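Local coordinates for protein rhamnogalacturonan endolyase YesW (Bacillus subtilis, PDB 2ZUX) that degrades type I rhamnogalacturonan of plant cell walls by endo-acting eliminative cleavage between rhamnose and galacturonic acid, and requires calcium or manganese for activity, at residues A[289-297]-A[307-315]; A[320-331]-A[357-368]. All blocks are in the same frame, centred on the assembly; numbering follows the deposited sequence.

Overall arrangement
The chain turns back after strand 293-300 to form strand 303-311, and interaction 1 (289-297 with 307-315) closes this hairpin, the last two strands of a four-stranded antiparallel blade of the beta-propeller. The chain then enters 320-331, a loop running into the first strand (329-331) of the next blade. Interaction 2 closes a larger loop: 357-368 returns after that whole blade and begins the following one, so the contact joins two neighbouring blades at a calcium site. The interactions are in series, neither nested nor crossed, with centres about 14 Å apart. They touch directly, A290 O being 3.1 Å from G322 N, a probable hydrogen bond.

Interaction 1: A[289-297]-A[307-315]; sequences YAKTMLVAY and LWTLDSSKS
D311 OD1, packed against K291 CE (3.6 Å) and M293 CG across the antiparallel hairpin, accepts from S313 OG (2.7 Å) and S313 N. Both donors reach it from the same face of the carboxylate, and the bond from S313 N forms an Asx turn at the C-terminal end of strand 303-311, an edge strand of this propeller blade. The other oxygen, OD2, makes a salt bridge to K314 NZ, and a water joins it to K291 NZ; K291 also makes a cation-pi contact with W257. M293 lies alongside D311, and a bend at chi3 (68°) brings its CE to T309 CG2. Past the strand ends, S312 OG accepts from T292 N (2.9 Å), while S312 N returns a nearly linear bond to T292 O. L294 and L310 form a hydrogen-bonded pair through both backbone amides. On the same face as L294, W308 CG lies between its backbone N and carbonyl carbon (chi1 52°), which leans the indole back over the partner strand. Its NE1 bonds to H350 O in the next blade. The methyl A296 CB sits over the six-membered ring of W308, 3.7 Å from its centroid and 18° off the normal, a CH-pi contact.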
loop_
_atom_site.group_PDB
_atom_site.type_symbol
_atom_site.label_atom_id
_atom_site.label_comp_id
_atom_site.label_asym_id
_atom_site.label_seq_id
_atom_site.Cartn_x
_atom_site.Cartn_y
_atom_site.Cartn_z
ATOM N N TYR A 289 11.231 -1.676 -18.458
ATOM C CA TYR A 289 11.819 -2.735 -19.283
ATOM C C TYR A 289 13.099 -2.300 -19.983
ATOM O O TYR A 289 14.002 -3.121 -20.189
ATOM C CB TYR A 289 10.823 -3.208 -20.327
ATOM C CG TYR A 289 9.616 -3.893 -19.749
ATOM C CD1 TYR A 289 9.710 -5.186 -19.242
ATOM C CD2 TYR A 289 8.373 -3.255 -19.710
ATOM C CE1 TYR A 289 8.604 -5.834 -18.716
ATOM C CE2 TYR A 289 7.261 -3.898 -19.190
ATOM C CZ TYR A 289 7.381 -5.186 -18.698
ATOM O OH TYR A 289 6.262 -5.811 -18.187
ATOM N N ALA A 290 13.147 -1.039 -20.405
ATOM C CA ALA A 290 14.334 -0.478 -21.025
ATOM C C ALA A 290 14.519 0.911 -20.414
ATOM O O ALA A 290 14.739 1.008 -19.204
ATOM C CB ALA A 290 14.180 -0.451 -22.540
ATOM N N LYS A 291 14.405 1.974 -21.205
ATOM C CA LYS A 291 14.532 3.325 -20.655
ATOM C C LYS A 291 13.673 3.505 -19.405
ATOM O O LYS A 291 12.497 3.110 -19.385
ATOM C CB LYS A 291 14.156 4.378 -21.693
ATOM C CG LYS A 291 14.293 5.806 -21.177
ATOM C CD LYS A 291 13.960 6.852 -22.237
ATOM C CE LYS A 291 14.020 8.254 -21.649
ATOM N NZ LYS A 291 13.859 9.287 -22.708
ATOM N N THR A 292 14.274 4.096 -18.377
ATOM C CA THR A 292 13.659 4.256 -17.073
ATOM C C THR A 292 13.923 5.663 -16.570
ATOM O O THR A 292 15.058 6.148 -16.627
ATOM C CB THR A 292 14.266 3.239 -16.084
ATOM O OG1 THR A 292 13.995 1.913 -16.540
ATOM C CG2 THR A 292 13.695 3.408 -14.692
ATOM N N MET A 293 12.872 6.328 -16.089
ATOM C CA MET A 293 13.018 7.655 -15.496
ATOM C C MET A 293 12.260 7.742 -14.185
ATOM O O MET A 293 11.196 7.136 -14.027
ATOM C CB MET A 293 12.528 8.749 -16.444
ATOM C CG MET A 293 13.299 8.851 -17.750
ATOM S SD MET A 293 12.725 10.199 -18.797
ATOM C CE MET A 293 13.243 11.625 -17.845
ATOM N N LEU A 294 12.822 8.496 -13.245
ATOM C CA LEU A 294 12.174 8.800 -11.970
ATOM C C LEU A 294 12.293 10.285 -11.722
ATOM O O LEU A 294 13.363 10.855 -11.923
ATOM C CB LEU A 294 12.821 8.046 -10.802
ATOM C CG LEU A 294 12.755 6.514 -10.785
ATOM C CD1 LEU A 294 13.901 5.897 -11.583
ATOM C CD2 LEU A 294 12.806 6.009 -9.357
ATOM N N VAL A 295 11.201 10.912 -11.301
ATOM C CA VAL A 295 11.211 12.331 -10.958
ATOM C C VAL A 295 10.606 12.510 -9.577
ATOM O O VAL A 295 9.612 11.860 -9.239
ATOM C CB VAL A 295 10.435 13.175 -11.998
ATOM C CG1 VAL A 295 10.430 14.646 -11.616
ATOM C CG2 VAL A 295 11.046 13.022 -13.394
ATOM N N ALA A 296 11.224 13.381 -8.783
ATOM C CA ALA A 296 10.766 13.716 -7.448
ATOM C C ALA A 296 10.211 15.131 -7.407
ATOM O O ALA A 296 10.749 16.040 -8.055
ATOM C CB ALA A 296 11.889 13.570 -6.456
ATOM N N TYR A 297 9.133 15.294 -6.646
ATOM C CA TYR A 297 8.464 16.577 -6.463
ATOM C C TYR A 297 8.170 16.835 -4.995
ATOM O O TYR A 297 7.992 15.900 -4.215
ATOM C CB TYR A 297 7.109 16.588 -7.174
ATOM C CG TYR A 297 7.109 16.285 -8.651
ATOM C CD1 TYR A 297 7.071 17.314 -9.581
ATOM C CD2 TYR A 297 7.101 14.968 -9.119
ATOM C CE1 TYR A 297 7.044 17.046 -10.942
ATOM C CE2 TYR A 297 7.068 14.692 -10.478
ATOM C CZ TYR A 297 7.041 15.740 -11.383
ATOM O OH TYR A 297 7.001 15.468 -12.730
ATOM N N LEU A 307 12.270 18.314 -7.839
ATOM C CA LEU A 307 13.483 18.212 -7.030
ATOM C C LEU A 307 14.655 17.607 -7.787
ATOM O O LEU A 307 15.785 18.094 -7.688
ATOM C CB LEU A 307 13.222 17.376 -5.777
ATOM C CG LEU A 307 12.063 17.802 -4.875
ATOM C CD1 LEU A 307 11.940 16.811 -3.740
ATOM C CD2 LEU A 307 12.237 19.229 -4.342
ATOM N N TRP A 308 14.396 16.526 -8.519
ATOM C CA TRP A 308 15.427 15.855 -9.304
ATOM C C TRP A 308 14.831 14.911 -10.320
ATOM O O TRP A 308 13.643 14.591 -10.252
ATOM C CB TRP A 308 16.442 15.121 -8.410
ATOM C CG TRP A 308 15.935 14.154 -7.348
ATOM C CD1 TRP A 308 16.019 14.331 -6.000
ATOM C CD2 TRP A 308 15.371 12.832 -7.536
ATOM N NE1 TRP A 308 15.538 13.233 -5.336
ATOM C CE2 TRP A 308 15.131 12.300 -6.250
ATOM C CE3 TRP A 308 15.047 12.053 -8.660
ATOM C CZ2 TRP A 308 14.569 11.032 -6.050
ATOM C CZ3 TRP A 308 14.483 10.784 -8.454
ATOM C CH2 TRP A 308 14.253 10.293 -7.161
ATOM N N THR A 309 15.679 14.478 -11.249
ATOM C CA THR A 309 15.352 13.503 -12.278
ATOM C C THR A 309 16.477 12.475 -12.358
ATOM O O THR A 309 17.650 12.845 -12.337
ATOM C CB THR A 309 15.235 14.195 -13.653
ATOM O OG1 THR A 309 14.191 15.169 -13.609
ATOM C CG2 THR A 309 14.920 13.195 -14.767
ATOM N N LEU A 310 16.124 11.192 -12.415
ATOM C CA LEU A 310 17.055 10.148 -12.837
ATOM C C LEU A 310 16.577 9.641 -14.189
ATOM O O LEU A 310 15.416 9.263 -14.338
ATOM C CB LEU A 310 17.120 8.997 -11.833
ATOM C CG LEU A 310 18.105 7.885 -12.230
ATOM C CD1 LEU A 310 19.535 8.405 -12.368
ATOM C CD2 LEU A 310 18.067 6.767 -11.225
ATOM N N ASP A 311 17.470 9.642 -15.171
ATOM C CA ASP A 311 17.133 9.264 -16.531
ATOM C C ASP A 311 18.182 8.274 -17.027
ATOM O O ASP A 311 19.348 8.638 -17.189
ATOM C CB ASP A 311 17.095 10.530 -17.397
ATOM C CG ASP A 311 16.710 10.268 -18.847
ATOM O OD1 ASP A 311 16.680 9.106 -19.302
ATOM O OD2 ASP A 311 16.441 11.266 -19.547
ATOM N N SER A 312 17.788 7.021 -17.247
ATOM C CA SER A 312 18.739 5.991 -17.659
ATOM C C SER A 312 19.373 6.267 -19.024
ATOM O O SER A 312 20.424 5.707 -19.339
ATOM C CB SER A 312 18.076 4.615 -17.661
ATOM O OG SER A 312 17.100 4.515 -18.683
ATOM N N SER A 313 18.736 7.123 -19.826
ATOM C CA SER A 313 19.214 7.420 -21.180
ATOM C C SER A 313 20.343 8.447 -21.192
ATOM O O SER A 313 20.967 8.666 -22.230
ATOM C CB SER A 313 18.059 7.869 -22.082
ATOM O OG SER A 313 17.652 9.194 -21.794
ATOM N N LYS A 314 20.599 9.069 -20.043
ATOM C CA LYS A 314 21.733 9.974 -19.861
ATOM C C LYS A 314 23.022 9.184 -19.695
ATOM O O LYS A 314 23.047 8.157 -19.009
ATOM C CB LYS A 314 21.523 10.845 -18.624
ATOM C CG LYS A 314 21.007 12.255 -18.878
ATOM C CD LYS A 314 19.667 12.297 -19.586
ATOM C CE LYS A 314 19.821 12.749 -21.027
ATOM N NZ LYS A 314 18.546 13.298 -21.562
ATOM N N SER A 315 24.093 9.676 -20.314
ATOM C CA SER A 315 25.408 9.048 -20.202
ATOM C C SER A 315 25.814 8.841 -18.747
ATOM O O SER A 315 25.763 9.767 -17.935
ATOM C CB SER A 315 26.463 9.865 -20.951
ATOM O OG SER A 315 26.271 9.759 -22.349
HETATM O O HOH W 1 14.739 11.695 -21.567
#

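Interaction 2: A[320-331]-A[357-368]; sequences FAGQGNHNLSIA and STGLGHGDALHT. With CA (calcium ion), chain C.
Strands 329-331 and 366-368, which open successive propeller blades, run nearly parallel (9°) with axes 7.7 Å apart, too far for backbone pairing; S329 OG lies 3.0 Å from T368 OG1, and a water links S329 OG to T368 N. The loops before them converge on a calcium ion, bound by H326 NE2 and H362 NE2 (each 2.2 Å) and D364 OD1 (2.1 Å); E385 and two waters complete the site. The imidazoles meet offset edge-to-face (planes at 84°), H362 CE1 over the H326 face, and substrate-binding Y558 also meets the H326 ring. H362 swings its ring away from its backbone N (chi1 166°), which carries ND1 to G324 O, 2.8 Å away in the carbonyl plane. Q323 OE1 accepts from G361 N (2.9 Å), and Q323 CG packs on S357 OG (3.3 Å). Without this amide, as with an alanine here, G361 N loses the OE1 acceptor, and the 357-361 turn is likely to be held less firmly to 320-331. N325 OD1, bonded to Q382, takes a weak bond from G363 N; ND2 gives another to A365 O. The ND1 bonds, H362 to G324 O and H326 to Y288 OH, probably contribute to fixing both imidazoles' rotation, consistent with NE2 facing the metal.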
loop_
_atom_site.group_PDB
_atom_site.type_symbol
_atom_site.label_atom_id
_atom_site.label_comp_id
_atom_site.label_asym_id
_atom_site.label_seq_id
_atom_site.Cartn_x
_atom_site.Cartn_y
_atom_site.Cartn_z
ATOM N N PHE A 320 20.879 1.634 -15.110
ATOM C CA PHE A 320 19.592 1.838 -14.437
ATOM C C PHE A 320 18.399 1.663 -15.379
ATOM O O PHE A 320 17.266 2.009 -15.041
ATOM C CB PHE A 320 19.599 3.183 -13.702
ATOM C CG PHE A 320 20.750 3.312 -12.753
ATOM C CD1 PHE A 320 20.798 2.542 -11.596
ATOM C CD2 PHE A 320 21.824 4.148 -13.046
ATOM C CE1 PHE A 320 21.880 2.626 -10.727
ATOM C CE2 PHE A 320 22.913 4.239 -12.178
ATOM C CZ PHE A 320 22.942 3.468 -11.024
ATOM N N ALA A 321 18.665 1.096 -16.549
ATOM C CA ALA A 321 17.620 0.685 -17.481
ATOM C C ALA A 321 17.348 -0.803 -17.296
ATOM O O ALA A 321 18.251 -1.559 -16.953
ATOM C CB ALA A 321 18.071 0.944 -18.909
ATOM N N GLY A 322 16.106 -1.228 -17.531
ATOM C CA GLY A 322 15.786 -2.655 -17.589
ATOM C C GLY A 322 15.694 -3.385 -16.259
ATOM O O GLY A 322 15.661 -4.617 -16.235
ATOM N N GLN A 323 15.622 -2.642 -15.152
ATOM C CA GLN A 323 15.730 -3.243 -13.819
ATOM C C GLN A 323 14.453 -3.214 -12.990
ATOM O O GLN A 323 14.349 -3.954 -12.021
ATOM C CB GLN A 323 16.872 -2.595 -13.019
ATOM C CG GLN A 323 18.240 -2.645 -13.708
ATOM C CD GLN A 323 18.594 -4.036 -14.184
ATOM O OE1 GLN A 323 18.598 -4.995 -13.410
ATOM N NE2 GLN A 323 18.892 -4.153 -15.471
ATOM N N GLY A 324 13.510 -2.346 -13.343
ATOM C CA GLY A 324 12.341 -2.139 -12.495
ATOM C C GLY A 324 11.315 -3.256 -12.518
ATOM O O GLY A 324 11.211 -4.025 -13.485
ATOM N N ASN A 325 10.558 -3.336 -11.434
ATOM C CA ASN A 325 9.451 -4.263 -11.275
ATOM C C ASN A 325 8.132 -3.558 -11.593
ATOM O O ASN A 325 8.087 -2.348 -11.793
ATOM C CB ASN A 325 9.378 -4.697 -9.812
ATOM C CG ASN A 325 10.187 -5.949 -9.500
ATOM O OD1 ASN A 325 11.185 -6.270 -10.163
ATOM N ND2 ASN A 325 9.748 -6.671 -8.472
ATOM N N HIS A 326 7.037 -4.320 -11.602
ATOM C CA HIS A 326 5.689 -3.723 -11.560
ATOM C C HIS A 326 5.330 -3.240 -10.148
ATOM O O HIS A 326 4.171 -3.311 -9.737
ATOM C CB HIS A 326 4.608 -4.727 -11.963
ATOM C CG HIS A 326 4.888 -5.483 -13.221
ATOM N ND1 HIS A 326 4.812 -4.920 -14.478
ATOM C CD2 HIS A 326 5.215 -6.780 -13.405
ATOM C CE1 HIS A 326 5.081 -5.844 -15.384
ATOM N NE2 HIS A 326 5.318 -6.984 -14.758
ATOM N N ASN A 327 6.332 -2.785 -9.407
ATOM C CA ASN A 327 6.175 -2.351 -8.021
ATOM C C ASN A 327 7.506 -1.771 -7.567
ATOM O O ASN A 327 8.517 -1.910 -8.248
ATOM C CB ASN A 327 5.667 -3.484 -7.089
ATOM C CG ASN A 327 6.061 -4.882 -7.553
ATOM O OD1 ASN A 327 5.207 -5.671 -8.009
ATOM N ND2 ASN A 327 7.330 -5.207 -7.435
ATOM N N LEU A 328 7.489 -1.089 -6.433
ATOM C CA LEU A 328 8.699 -0.531 -5.836
ATOM C C LEU A 328 8.540 -0.528 -4.319
ATOM O O LEU A 328 7.452 -0.796 -3.803
ATOM C CB LEU A 328 9.000 0.875 -6.383
ATOM C CG LEU A 328 7.917 1.955 -6.417
ATOM C CD1 LEU A 328 7.476 2.403 -5.026
ATOM C CD2 LEU A 328 8.416 3.151 -7.210
ATOM N N SER A 329 9.626 -0.254 -3.608
ATOM C CA SER A 329 9.573 -0.030 -2.169
ATOM C C SER A 329 10.308 1.260 -1.847
ATOM O O SER A 329 11.101 1.752 -2.654
ATOM C CB SER A 329 10.243 -1.162 -1.395
ATOM O OG SER A 329 9.741 -2.443 -1.751
ATOM N N ILE A 330 10.033 1.801 -0.662
ATOM C CA ILE A 330 10.667 3.035 -0.197
ATOM C C ILE A 330 11.095 2.825 1.240
ATOM O O ILE A 330 10.282 2.438 2.079
ATOM C CB ILE A 330 9.680 4.226 -0.224
ATOM C CG1 ILE A 330 8.982 4.362 -1.577
ATOM C CG2 ILE A 330 10.395 5.519 0.181
ATOM C CD1 ILE A 330 9.856 4.883 -2.673
ATOM N N ALA A 331 12.363 3.093 1.531
ATOM C CA ALA A 331 12.885 2.888 2.877
ATOM C C ALA A 331 14.200 3.612 3.037
ATOM O O ALA A 331 14.941 3.798 2.068
ATOM C CB ALA A 331 13.083 1.397 3.164
ATOM N N SER A 357 22.776 -1.458 -9.354
ATOM C CA SER A 357 21.884 -2.373 -10.053
ATOM C C SER A 357 22.432 -3.779 -9.878
ATOM O O SER A 357 23.637 -3.993 -10.058
ATOM C CB SER A 357 21.831 -2.049 -11.537
ATOM O OG SER A 357 21.134 -3.083 -12.212
ATOM N N THR A 358 21.576 -4.736 -9.530
ATOM C CA THR A 358 22.032 -6.125 -9.444
ATOM C C THR A 358 22.165 -6.737 -10.836
ATOM O O THR A 358 22.747 -7.802 -10.987
ATOM C CB THR A 358 21.081 -7.005 -8.633
ATOM O OG1 THR A 358 19.850 -7.134 -9.351
ATOM C CG2 THR A 358 20.837 -6.422 -7.245
ATOM N N GLY A 359 21.611 -6.063 -11.842
ATOM C CA GLY A 359 21.640 -6.567 -13.212
ATOM C C GLY A 359 20.685 -7.714 -13.478
ATOM O O GLY A 359 20.671 -8.251 -14.584
ATOM N N LEU A 360 19.875 -8.087 -12.486
ATOM C CA LEU A 360 19.003 -9.260 -12.606
ATOM C C LEU A 360 17.712 -8.965 -13.356
ATOM O O LEU A 360 16.961 -9.884 -13.702
ATOM C CB LEU A 360 18.741 -9.886 -11.233
ATOM C CG LEU A 360 19.994 -10.471 -10.574
ATOM C CD1 LEU A 360 19.722 -10.769 -9.112
ATOM C CD2 LEU A 360 20.511 -11.713 -11.314
ATOM N N GLY A 361 17.450 -7.684 -13.604
ATOM C CA GLY A 361 16.345 -7.295 -14.459
ATOM C C GLY A 361 14.980 -7.331 -13.798
ATOM O O GLY A 361 14.842 -7.549 -12.583
ATOM N N HIS A 362 13.971 -7.138 -14.639
ATOM C CA HIS A 362 12.582 -6.968 -14.241
ATOM C C HIS A 362 11.996 -8.172 -13.516
ATOM O O HIS A 362 12.262 -9.317 -13.877
ATOM C CB HIS A 362 11.756 -6.692 -15.507
ATOM C CG HIS A 362 10.281 -6.834 -15.306
ATOM N ND1 HIS A 362 9.523 -5.862 -14.689
ATOM C CD2 HIS A 362 9.425 -7.833 -15.628
ATOM C CE1 HIS A 362 8.268 -6.266 -14.621
ATOM N NE2 HIS A 362 8.178 -7.454 -15.192
ATOM N N GLY A 363 11.157 -7.899 -12.518
ATOM C CA GLY A 363 10.349 -8.934 -11.894
ATOM C C GLY A 363 8.993 -8.440 -11.427
ATOM O O GLY A 363 8.650 -7.264 -11.588
ATOM N N ASP A 364 8.232 -9.344 -10.822
ATOM C CA ASP A 364 6.818 -9.098 -10.547
ATOM C C ASP A 364 6.460 -8.953 -9.079
ATOM O O ASP A 364 5.344 -8.544 -8.764
ATOM C CB ASP A 364 5.945 -10.197 -11.157
ATOM C CG ASP A 364 5.661 -9.975 -12.617
ATOM O OD1 ASP A 364 6.544 -9.443 -13.317
ATOM O OD2 ASP A 364 4.554 -10.368 -13.075
ATOM N N ALA A 365 7.384 -9.297 -8.186
ATOM C CA ALA A 365 7.130 -9.171 -6.751
ATOM C C ALA A 365 8.402 -8.714 -6.059
ATOM O O ALA A 365 9.512 -8.973 -6.552
ATOM C CB ALA A 365 6.640 -10.500 -6.169
ATOM N N LEU A 366 8.241 -8.061 -4.906
ATOM C CA LEU A 366 9.330 -7.344 -4.254
ATOM C C LEU A 366 8.988 -7.149 -2.791
ATOM O O LEU A 366 7.863 -6.758 -2.466
ATOM C CB LEU A 366 9.467 -5.974 -4.907
ATOM C CG LEU A 366 10.628 -5.060 -4.522
ATOM C CD1 LEU A 366 11.960 -5.677 -4.939
ATOM C CD2 LEU A 366 10.442 -3.719 -5.184
ATOM N N HIS A 367 9.957 -7.408 -1.914
ATOM C CA HIS A 367 9.781 -7.266 -0.468
ATOM C C HIS A 367 10.999 -6.605 0.156
ATOM O O HIS A 367 12.094 -7.158 0.102
ATOM C CB HIS A 367 9.551 -8.643 0.142
ATOM C CG HIS A 367 8.264 -9.242 -0.295
ATOM N ND1 HIS A 367 8.130 -10.039 -1.413
ATOM C CD2 HIS A 367 7.019 -9.059 0.194
ATOM C CE1 HIS A 367 6.854 -10.346 -1.567
ATOM N NE2 HIS A 367 6.162 -9.758 -0.609
ATOM N N THR A 368 10.797 -5.423 0.733
ATOM C CA THR A 368 11.860 -4.673 1.400
ATOM C C THR A 368 11.489 -4.496 2.866
ATOM O O THR A 368 10.476 -3.870 3.183
ATOM C CB THR A 368 12.043 -3.291 0.763
ATOM O OG1 THR A 368 12.381 -3.443 -0.623
ATOM C CG2 THR A 368 13.149 -2.518 1.463
HETATM CA CA CA C . 6.434 -8.738 -15.335
HETATM O O HOH W 2 14.730 -6.825 -17.474
HETATM O O HOH W 3 19.807 -6.612 -16.705
HETATM O O HOH W 4 7.432 -3.467 -2.955
HETATM O O HOH W 5 8.348 -3.953 0.155
HETATM O O HOH W 6 4.698 -9.929 -15.619
HETATM O O HOH W 7 6.289 -8.337 -17.464
#